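Local coordinates for protein pyruvate kinase (Pseudomonas aeruginosa, PDB 6QXL) that forms a homotetramer that binds glucose-6-phosphate and probably catalyses the last step of glycolysis, transfer of the phosphoryl group of phosphoenolpyruvate to ADP to give pyruvate and ATP, at residues A[358-372]-A[388-402]. Numbering follows the deposited sequence.
Sequences RCDESIALASMYTAN and FTPLIMSRIRSSVPI. With G6P (6-O-phosphono-alpha-D-glucopyranose), chain M.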
ATOM      1  N   ARG A 358      -5.075 -26.096   1.323  1.00 57.71           N
ATOM      2  CA  ARG A 358      -4.488 -27.384   1.164  1.00 64.06           C
ATOM      3  C   ARG A 358      -2.996 -27.320   1.269  1.00 55.80           C
ATOM      4  O   ARG A 358      -2.409 -26.258   1.192  1.00 60.30           O
ATOM      5  CB  ARG A 358      -4.830 -27.949  -0.233  1.00 73.61           C
ATOM      6  CG  ARG A 358      -6.312 -28.009  -0.551  1.00 77.69           C
ATOM      7  CD  ARG A 358      -6.545 -28.096  -2.025  1.00 84.06           C
ATOM      8  NE  ARG A 358      -5.940 -29.198  -2.695  1.00 84.39           N
ATOM      9  CZ  ARG A 358      -6.186 -30.510  -2.655  1.00 83.36           C
ATOM     10  NH1 ARG A 358      -5.458 -31.341  -3.394  1.00 78.71           N
ATOM     11  NH2 ARG A 358      -7.131 -30.968  -1.846  1.00 80.98           N
ATOM     12  N   CYS A 359      -2.397 -28.492   1.397  1.00 55.29           N
ATOM     13  CA  CYS A 359      -0.971 -28.621   1.496  1.00 57.92           C
ATOM     14  C   CYS A 359      -0.281 -28.458   0.138  1.00 61.75           C
ATOM     15  O   CYS A 359       0.768 -27.803   0.040  1.00 53.28           O
ATOM     16  CB  CYS A 359      -0.616 -29.984   2.113  1.00 63.08           C
ATOM     17  SG  CYS A 359       1.123 -30.497   1.977  1.00 67.00           S
ATOM     18  N   ASP A 360      -0.839 -29.082  -0.899  1.00 65.77           N
ATOM     19  CA  ASP A 360      -0.200 -28.994  -2.227  1.00 63.70           C
ATOM     20  C   ASP A 360      -0.330 -27.587  -2.789  1.00 54.69           C
ATOM     21  O   ASP A 360       0.630 -27.086  -3.406  1.00 45.27           O
ATOM     22  CB  ASP A 360      -0.714 -30.067  -3.208  1.00 69.60           C
ATOM     23  CG  ASP A 360      -2.239 -30.177  -3.257  1.00 71.09           C
ATOM     24  OD1 ASP A 360      -2.954 -29.402  -2.536  1.00 64.97           O
ATOM     25  OD2 ASP A 360      -2.680 -31.052  -4.036  1.00 66.09           O
ATOM     26  N   GLU A 361      -1.484 -26.947  -2.523  1.00 52.61           N
ATOM     27  CA  GLU A 361      -1.640 -25.514  -2.788  1.00 53.79           C
ATOM     28  C   GLU A 361      -0.478 -24.732  -2.156  1.00 46.27           C
ATOM     29  O   GLU A 361       0.143 -23.903  -2.820  1.00 40.95           O
ATOM     30  CB  GLU A 361      -2.988 -25.007  -2.263  1.00 62.19           C
ATOM     31  CG  GLU A 361      -3.486 -23.686  -2.867  1.00 70.57           C
ATOM     32  CD  GLU A 361      -4.771 -23.176  -2.301  1.00 78.61           C
ATOM     33  OE1 GLU A 361      -5.587 -24.012  -1.842  1.00 86.68           O
ATOM     34  OE2 GLU A 361      -4.978 -21.931  -2.382  1.00 75.61           O
ATOM     35  N   SER A 362      -0.168 -25.040  -0.900  1.00 40.00           N
ATOM     36  CA  SER A 362       0.882 -24.321  -0.174  1.00 37.83           C
ATOM     37  C   SER A 362       2.265 -24.442  -0.782  1.00 35.13           C
ATOM     38  O   SER A 362       3.003 -23.454  -0.826  1.00 35.85           O
ATOM     39  CB  SER A 362       0.934 -24.754   1.289  1.00 38.42           C
ATOM     40  OG  SER A 362      -0.178 -24.204   1.972  1.00 40.50           O
ATOM     41  N   ILE A 363       2.607 -25.627  -1.259  1.00 34.95           N
ATOM     42  CA  ILE A 363       3.908 -25.823  -1.875  1.00 33.84           C
ATOM     43  C   ILE A 363       3.985 -25.080  -3.198  1.00 31.35           C
ATOM     44  O   ILE A 363       5.032 -24.513  -3.539  1.00 27.35           O
ATOM     45  CB  ILE A 363       4.214 -27.326  -2.114  1.00 37.77           C
ATOM     46  CG1 ILE A 363       4.249 -28.105  -0.794  1.00 37.55           C
ATOM     47  CG2 ILE A 363       5.542 -27.501  -2.841  1.00 35.80           C
ATOM     48  CD1 ILE A 363       5.498 -27.841   0.032  1.00 41.93           C
ATOM     49  N   ALA A 364       2.893 -25.088  -3.953  1.00 31.56           N
ATOM     50  CA  ALA A 364       2.868 -24.330  -5.205  1.00 33.78           C
ATOM     51  C   ALA A 364       3.098 -22.846  -4.932  1.00 31.86           C
ATOM     52  O   ALA A 364       4.009 -22.230  -5.509  1.00 30.10           O
ATOM     53  CB  ALA A 364       1.559 -24.531  -5.935  1.00 36.50           C
ATOM     54  N   LEU A 365       2.319 -22.293  -4.005  1.00 30.13           N
ATOM     55  CA  LEU A 365       2.455 -20.873  -3.686  1.00 31.01           C
ATOM     56  C   LEU A 365       3.835 -20.551  -3.142  1.00 32.99           C
ATOM     57  O   LEU A 365       4.432 -19.541  -3.520  1.00 24.99           O
ATOM     58  CB  LEU A 365       1.372 -20.429  -2.728  1.00 32.03           C
ATOM     59  CG  LEU A 365      -0.016 -20.558  -3.371  1.00 33.32           C
ATOM     60  CD1 LEU A 365      -1.137 -20.234  -2.430  1.00 32.95           C
ATOM     61  CD2 LEU A 365      -0.129 -19.690  -4.633  1.00 37.18           C
ATOM     62  N   ALA A 366       4.363 -21.439  -2.297  1.00 35.01           N
ATOM     63  CA  ALA A 366       5.671 -21.214  -1.710  1.00 33.34           C
ATOM     64  C   ALA A 366       6.772 -21.207  -2.758  1.00 33.93           C
ATOM     65  O   ALA A 366       7.761 -20.484  -2.620  1.00 37.41           O
ATOM     66  CB  ALA A 366       5.949 -22.262  -0.651  1.00 37.30           C
ATOM     67  N   SER A 367       6.597 -22.001  -3.811  1.00 34.57           N
ATOM     68  CA  SER A 367       7.574 -22.053  -4.890  1.00 33.64           C
ATOM     69  C   SER A 367       7.551 -20.785  -5.715  1.00 32.09           C
ATOM     70  O   SER A 367       8.608 -20.264  -6.089  1.00 26.48           O
ATOM     71  CB  SER A 367       7.318 -23.256  -5.800  1.00 37.79           C
ATOM     72  OG  SER A 367       7.279 -24.459  -5.066  1.00 37.61           O
ATOM     73  N   MET A 368       6.353 -20.287  -6.015  1.00 29.76           N
ATOM     74  CA  MET A 368       6.269 -19.029  -6.772  1.00 32.07           C
ATOM     75  C   MET A 368       6.858 -17.873  -5.980  1.00 31.27           C
ATOM     76  O   MET A 368       7.624 -17.071  -6.532  1.00 29.72           O
ATOM     77  CB  MET A 368       4.847 -18.737  -7.193  1.00 33.28           C
ATOM     78  CG  MET A 368       4.280 -19.797  -8.127  1.00 38.41           C
ATOM     79  SD  MET A 368       5.366 -20.240  -9.497  1.00 40.80           S
ATOM     80  CE  MET A 368       5.271 -18.775 -10.512  1.00 42.24           C
ATOM     81  N   TYR A 369       6.556 -17.821  -4.677  1.00 31.49           N
ATOM     82  CA  TYR A 369       7.212 -16.857  -3.795  1.00 30.40           C
ATOM     83  C   TYR A 369       8.727 -16.983  -3.861  1.00 31.67           C
ATOM     84  O   TYR A 369       9.430 -15.998  -4.062  1.00 30.89           O
ATOM     85  CB  TYR A 369       6.742 -17.040  -2.370  1.00 34.53           C
ATOM     86  CG  TYR A 369       7.501 -16.246  -1.335  1.00 38.44           C
ATOM     87  CD1 TYR A 369       7.195 -14.904  -1.101  1.00 38.14           C
ATOM     88  CD2 TYR A 369       8.500 -16.845  -0.570  1.00 38.15           C
ATOM     89  CE1 TYR A 369       7.868 -14.192  -0.130  1.00 39.90           C
ATOM     90  CE2 TYR A 369       9.144 -16.130   0.430  1.00 40.74           C
ATOM     91  CZ  TYR A 369       8.821 -14.813   0.648  1.00 38.07           C
ATOM     92  OH  TYR A 369       9.470 -14.121   1.637  1.00 39.67           O
ATOM     93  N   THR A 370       9.234 -18.194  -3.715  1.00 29.36           N
ATOM     94  CA  THR A 370      10.672 -18.382  -3.708  1.00 29.55           C
ATOM     95  C   THR A 370      11.294 -17.972  -5.038  1.00 32.39           C
ATOM     96  O   THR A 370      12.294 -17.255  -5.071  1.00 35.98           O
ATOM     97  CB  THR A 370      11.023 -19.836  -3.377  1.00 28.72           C
ATOM     98  OG1 THR A 370      10.466 -20.159  -2.107  1.00 30.88           O
ATOM     99  CG2 THR A 370      12.511 -20.032  -3.329  1.00 30.21           C
ATOM    100  N   ALA A 371      10.697 -18.420  -6.138  1.00 35.42           N
ATOM    101  CA  ALA A 371      11.239 -18.136  -7.473  1.00 34.80           C
ATOM    102  C   ALA A 371      11.219 -16.652  -7.800  1.00 36.72           C
ATOM    103  O   ALA A 371      12.172 -16.126  -8.377  1.00 42.23           O
ATOM    104  CB  ALA A 371      10.494 -18.915  -8.534  1.00 35.77           C
ATOM    105  N   ASN A 372      10.150 -15.970  -7.414  1.00 35.71           N
ATOM    106  CA  ASN A 372      10.067 -14.536  -7.669  1.00 37.78           C
ATOM    107  C   ASN A 372      11.051 -13.711  -6.874  1.00 40.01           C
ATOM    108  O   ASN A 372      11.260 -12.570  -7.220  1.00 43.18           O
ATOM    109  CB  ASN A 372       8.639 -14.006  -7.430  1.00 38.76           C
ATOM    110  CG  ASN A 372       7.746 -14.179  -8.654  1.00 38.59           C
ATOM    111  OD1 ASN A 372       8.113 -14.797  -9.651  1.00 40.09           O
ATOM    112  ND2 ASN A 372       6.569 -13.638  -8.569  1.00 38.02           N
ATOM    113  N   PHE A 388      -2.422 -30.612 -11.541  1.00 35.95           N
ATOM    114  CA  PHE A 388      -2.972 -29.718 -10.531  1.00 36.64           C
ATOM    115  C   PHE A 388      -1.943 -28.798  -9.882  1.00 36.21           C
ATOM    116  O   PHE A 388      -2.204 -27.620  -9.664  1.00 36.12           O
ATOM    117  CB  PHE A 388      -3.685 -30.507  -9.437  1.00 34.46           C
ATOM    118  CG  PHE A 388      -4.260 -29.649  -8.360  1.00 40.34           C
ATOM    119  CD1 PHE A 388      -5.460 -28.979  -8.555  1.00 43.99           C
ATOM    120  CD2 PHE A 388      -3.597 -29.479  -7.147  1.00 46.77           C
ATOM    121  CE1 PHE A 388      -6.022 -28.184  -7.560  1.00 44.40           C
ATOM    122  CE2 PHE A 388      -4.118 -28.677  -6.141  1.00 44.57           C
ATOM    123  CZ  PHE A 388      -5.343 -28.024  -6.357  1.00 45.23           C
ATOM    124  N   THR A 389      -0.791 -29.331  -9.540  1.00 37.98           N
ATOM    125  CA  THR A 389       0.214 -28.500  -8.901  1.00 39.03           C
ATOM    126  C   THR A 389       0.661 -27.327  -9.788  1.00 35.81           C
ATOM    127  O   THR A 389       0.665 -26.209  -9.330  1.00 38.35           O
ATOM    128  CB  THR A 389       1.375 -29.352  -8.359  1.00 38.87           C
ATOM    129  OG1 THR A 389       0.875 -30.242  -7.367  1.00 36.26           O
ATOM    130  CG2 THR A 389       2.415 -28.481  -7.699  1.00 40.21           C
ATOM    131  N   PRO A 390       1.001 -27.562 -11.055  1.00 38.48           N
ATOM    132  CA  PRO A 390       1.385 -26.415 -11.901  1.00 40.87           C
ATOM    133  C   PRO A 390       0.194 -25.515 -12.292  1.00 39.17           C
ATOM    134  O   PRO A 390       0.401 -24.371 -12.647  1.00 41.10           O
ATOM    135  CB  PRO A 390       2.047 -27.059 -13.120  1.00 41.92           C
ATOM    136  CG  PRO A 390       1.401 -28.390 -13.205  1.00 43.65           C
ATOM    137  CD  PRO A 390       1.155 -28.833 -11.781  1.00 42.18           C
ATOM    138  N   LEU A 391      -1.035 -26.004 -12.184  1.00 35.48           N
ATOM    139  CA  LEU A 391      -2.175 -25.118 -12.291  1.00 34.69           C
ATOM    140  C   LEU A 391      -2.113 -24.025 -11.233  1.00 38.27           C
ATOM    141  O   LEU A 391      -2.268 -22.846 -11.549  1.00 38.15           O
ATOM    142  CB  LEU A 391      -3.478 -25.899 -12.167  1.00 34.98           C
ATOM    143  CG  LEU A 391      -4.763 -25.060 -12.092  1.00 34.59           C
ATOM    144  CD1 LEU A 391      -4.991 -24.299 -13.362  1.00 35.84           C
ATOM    145  CD2 LEU A 391      -5.957 -25.924 -11.820  1.00 36.62           C
ATOM    146  N   ILE A 392      -1.861 -24.406  -9.982  1.00 40.77           N
ATOM    147  CA  ILE A 392      -1.795 -23.456  -8.884  1.00 37.47           C
ATOM    148  C   ILE A 392      -0.584 -22.542  -9.071  1.00 37.58           C
ATOM    149  O   ILE A 392      -0.699 -21.323  -8.977  1.00 37.27           O
ATOM    150  CB  ILE A 392      -1.718 -24.153  -7.542  1.00 39.91           C
ATOM    151  CG1 ILE A 392      -2.891 -25.123  -7.335  1.00 47.41           C
ATOM    152  CG2 ILE A 392      -1.671 -23.142  -6.403  1.00 41.93           C
ATOM    153  CD1 ILE A 392      -4.267 -24.541  -7.490  1.00 49.26           C
ATOM    154  N   MET A 393       0.565 -23.103  -9.392  1.00 36.04           N
ATOM    155  CA  MET A 393       1.741 -22.266  -9.599  1.00 44.16           C
ATOM    156  C   MET A 393       1.449 -21.146 -10.601  1.00 40.74           C
ATOM    157  O   MET A 393       1.815 -19.995 -10.375  1.00 38.35           O
ATOM    158  CB  MET A 393       2.938 -23.080 -10.078  1.00 45.95           C
ATOM    159  CG  MET A 393       3.450 -24.103  -9.075  1.00 46.97           C
ATOM    160  SD  MET A 393       4.878 -24.954  -9.742  1.00 50.45           S
ATOM    161  CE  MET A 393       5.361 -25.940  -8.340  1.00 60.66           C
ATOM    162  N   SER A 394       0.744 -21.480 -11.679  1.00 40.84           N
ATOM    163  CA  SER A 394       0.569 -20.550 -12.783  1.00 39.50           C
ATOM    164  C   SER A 394      -0.528 -19.505 -12.546  1.00 38.20           C
ATOM    165  O   SER A 394      -0.676 -18.597 -13.349  1.00 39.07           O
ATOM    166  CB  SER A 394       0.319 -21.330 -14.071  1.00 35.52           C
ATOM    167  OG  SER A 394      -0.840 -22.118 -13.969  1.00 34.02           O
ATOM    168  N   ARG A 395      -1.269 -19.622 -11.440  1.00 37.99           N
ATOM    169  CA  ARG A 395      -2.147 -18.537 -11.004  1.00 35.83           C
ATOM    170  C   ARG A 395      -1.395 -17.321 -10.468  1.00 36.67           C
ATOM    171  O   ARG A 395      -1.981 -16.281 -10.305  1.00 38.46           O
ATOM    172  CB  ARG A 395      -3.111 -18.986  -9.914  1.00 38.20           C
ATOM    173  CG  ARG A 395      -3.980 -20.197 -10.189  1.00 36.55           C
ATOM    174  CD  ARG A 395      -4.717 -20.141 -11.493  1.00 35.18           C
ATOM    175  NE  ARG A 395      -3.828 -20.481 -12.603  1.00 34.45           N
ATOM    176  CZ  ARG A 395      -4.088 -20.227 -13.873  1.00 29.73           C
ATOM    177  NH1 ARG A 395      -5.219 -19.614 -14.225  1.00 26.84           N
ATOM    178  NH2 ARG A 395      -3.188 -20.557 -14.785  1.00 29.51           N
ATOM    179  N   ILE A 396      -0.108 -17.448 -10.196  1.00 40.83           N
ATOM    180  CA  ILE A 396       0.664 -16.377  -9.588  1.00 40.08           C
ATOM    181  C   ILE A 396       1.477 -15.683 -10.656  1.00 39.72           C
ATOM    182  O   ILE A 396       2.150 -16.327 -11.451  1.00 43.81           O
ATOM    183  CB  ILE A 396       1.604 -16.957  -8.506  1.00 38.07           C
ATOM    184  CG1 ILE A 396       0.807 -17.687  -7.434  1.00 39.46           C
ATOM    185  CG2 ILE A 396       2.438 -15.883  -7.871  1.00 38.15           C
ATOM    186  CD1 ILE A 396      -0.238 -16.832  -6.777  1.00 42.27           C
ATOM    187  N   ARG A 397       1.441 -14.360 -10.656  1.00 39.54           N
ATOM    188  CA  ARG A 397       2.196 -13.615 -11.647  1.00 38.12           C
ATOM    189  C   ARG A 397       3.660 -13.917 -11.481  1.00 40.52           C
ATOM    190  O   ARG A 397       4.174 -13.859 -10.370  1.00 43.92           O
ATOM    191  CB  ARG A 397       1.981 -12.119 -11.515  1.00 41.92           C
ATOM    192  CG  ARG A 397       0.618 -11.621 -11.974  1.00 43.62           C
ATOM    193  CD  ARG A 397       0.421 -10.164 -11.556  1.00 46.89           C
ATOM    194  NE  ARG A 397      -0.087  -9.354 -12.678  1.00 45.32           N
ATOM    195  CZ  ARG A 397      -1.360  -9.172 -12.946  1.00 46.35           C
ATOM    196  NH1 ARG A 397      -2.318  -9.696 -12.180  1.00 49.38           N
ATOM    197  NH2 ARG A 397      -1.693  -8.474 -14.003  1.00 50.40           N
ATOM    198  N   SER A 398       4.324 -14.242 -12.581  1.00 41.05           N
ATOM    199  CA  SER A 398       5.749 -14.492 -12.584  1.00 38.50           C
ATOM    200  C   SER A 398       6.257 -14.514 -14.008  1.00 37.85           C
ATOM    201  O   SER A 398       5.482 -14.601 -14.948  1.00 37.70           O
ATOM    202  CB  SER A 398       6.035 -15.853 -11.925  1.00 40.67           C
ATOM    203  OG  SER A 398       7.415 -16.196 -12.015  1.00 39.32           O
ATOM    204  N   SER A 399       7.565 -14.445 -14.177  1.00 40.68           N
ATOM    205  CA  SER A 399       8.161 -14.757 -15.476  1.00 45.90           C
ATOM    206  C   SER A 399       9.050 -16.018 -15.464  1.00 49.74           C
ATOM    207  O   SER A 399       9.708 -16.309 -16.454  1.00 48.67           O
ATOM    208  CB  SER A 399       8.949 -13.549 -15.962  1.00 44.55           C
ATOM    209  OG  SER A 399       9.967 -13.250 -15.058  1.00 50.13           O
ATOM    210  N   VAL A 400       9.039 -16.778 -14.369  1.00 49.14           N
ATOM    211  CA  VAL A 400       9.852 -17.982 -14.278  1.00 47.03           C
ATOM    212  C   VAL A 400       9.170 -19.133 -15.030  1.00 42.99           C
ATOM    213  O   VAL A 400       7.971 -19.348 -14.854  1.00 45.03           O
ATOM    214  CB  VAL A 400      10.081 -18.396 -12.810  1.00 45.14           C
ATOM    215  CG1 VAL A 400       8.831 -19.036 -12.168  1.00 48.82           C
ATOM    216  CG2 VAL A 400      11.243 -19.388 -12.730  1.00 44.94           C
ATOM    217  N   PRO A 401       9.913 -19.877 -15.864  1.00 42.06           N
ATOM    218  CA  PRO A 401       9.307 -21.031 -16.547  1.00 39.07           C
ATOM    219  C   PRO A 401       8.875 -22.136 -15.611  1.00 35.14           C
ATOM    220  O   PRO A 401       9.646 -22.553 -14.750  1.00 34.27           O
ATOM    221  CB  PRO A 401      10.430 -21.522 -17.445  1.00 41.72           C
ATOM    222  CG  PRO A 401      11.357 -20.373 -17.605  1.00 40.52           C
ATOM    223  CD  PRO A 401      11.264 -19.575 -16.363  1.00 38.82           C
ATOM    224  N   ILE A 402       7.636 -22.574 -15.759  1.00 34.73           N
ATOM    225  CA  ILE A 402       7.088 -23.687 -15.005  1.00 37.53           C
ATOM    226  C   ILE A 402       7.028 -24.918 -15.911  1.00 41.03           C
ATOM    227  O   ILE A 402       6.342 -24.923 -16.933  1.00 38.07           O
ATOM    228  CB  ILE A 402       5.675 -23.350 -14.516  1.00 42.18           C
ATOM    229  CG1 ILE A 402       5.720 -22.097 -13.640  1.00 47.51           C
ATOM    230  CG2 ILE A 402       5.063 -24.542 -13.779  1.00 41.15           C
ATOM    231  CD1 ILE A 402       4.368 -21.548 -13.259  1.00 49.86           C
TER
HETATM  232  C1  G6P M 501       4.258 -35.900  -7.836  1.00 66.04           C
HETATM  233  C2  G6P M 501       4.217 -37.398  -7.607  1.00 67.39           C
HETATM  234  C3  G6P M 501       3.369 -37.533  -6.349  1.00 64.36           C
HETATM  235  C4  G6P M 501       2.289 -36.480  -6.186  1.00 56.96           C
HETATM  236  C5  G6P M 501       1.894 -36.108  -7.606  1.00 57.88           C
HETATM  237  C6  G6P M 501       0.648 -35.242  -7.597  1.00 63.32           C
HETATM  238  O1  G6P M 501       5.346 -35.751  -8.737  1.00 69.92           O
HETATM  239  O2  G6P M 501       3.731 -38.140  -8.755  1.00 59.39           O
HETATM  240  O3  G6P M 501       4.329 -37.284  -5.355  1.00 74.37           O
HETATM  241  O4  G6P M 501       1.211 -36.946  -5.332  1.00 53.71           O
HETATM  242  O5  G6P M 501       2.972 -35.456  -8.275  1.00 57.88           O
HETATM  243  O6  G6P M 501       0.557 -34.322  -8.670  1.00 59.97           O
HETATM  244  P   G6P M 501      -0.810 -33.430  -8.880  1.00 56.21           P
HETATM  245  O1P G6P M 501      -1.704 -34.204  -9.819  1.00 61.83           O
HETATM  246  O2P G6P M 501       0.053 -32.331  -9.455  1.00 40.07           O
HETATM  247  O3P G6P M 501      -1.683 -33.234  -7.615  1.00 46.90           O
HETATM  248  O   HOH W   1       9.709 -13.675 -12.174  1.00 42.93           O
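M368 reaches from helix 359-372 across M393 and into the loop that follows helix 388-394. Its SD lies 3.8 Å from M393 CB, and the two side chains cross at about a right angle. Bends at chi2 (-48°) and chi3 (-71°) carry the methyl CE to S398 CB, V400 CG1 and I402 CD1. I396 CG2 packs against M368 CB at 3.8 Å. One turn earlier, A364 is small enough for the helices to come close: their axes approach to 8.3 Å at 46°. A364 CB touches I392 CG2 at 3.5 Å and M393 CG at 3.7 Å. The loop is pinned by N372. Its ND2 donates to R397 O (3.0 Å), nearly in the amide plane, and its OD1 accepts from S398 OG (2.8 Å). S398 OG also accepts from V400 N, an ST turn. At the other end, D360 OD2 lies 3.5 Å from F388 CE2 and is salt-bridged to NH1 of R358, whose side chain is poorly ordered. T389 N, in the first turn of helix 388-394, donates to phosphate oxygen O2P of glucose-6-phosphate. Both helices pack on strand 377-383, as consecutive helix-strand-helix elements of the C-terminal alpha/beta domain, with that turn forming part of the glucose-6-phosphate pocket.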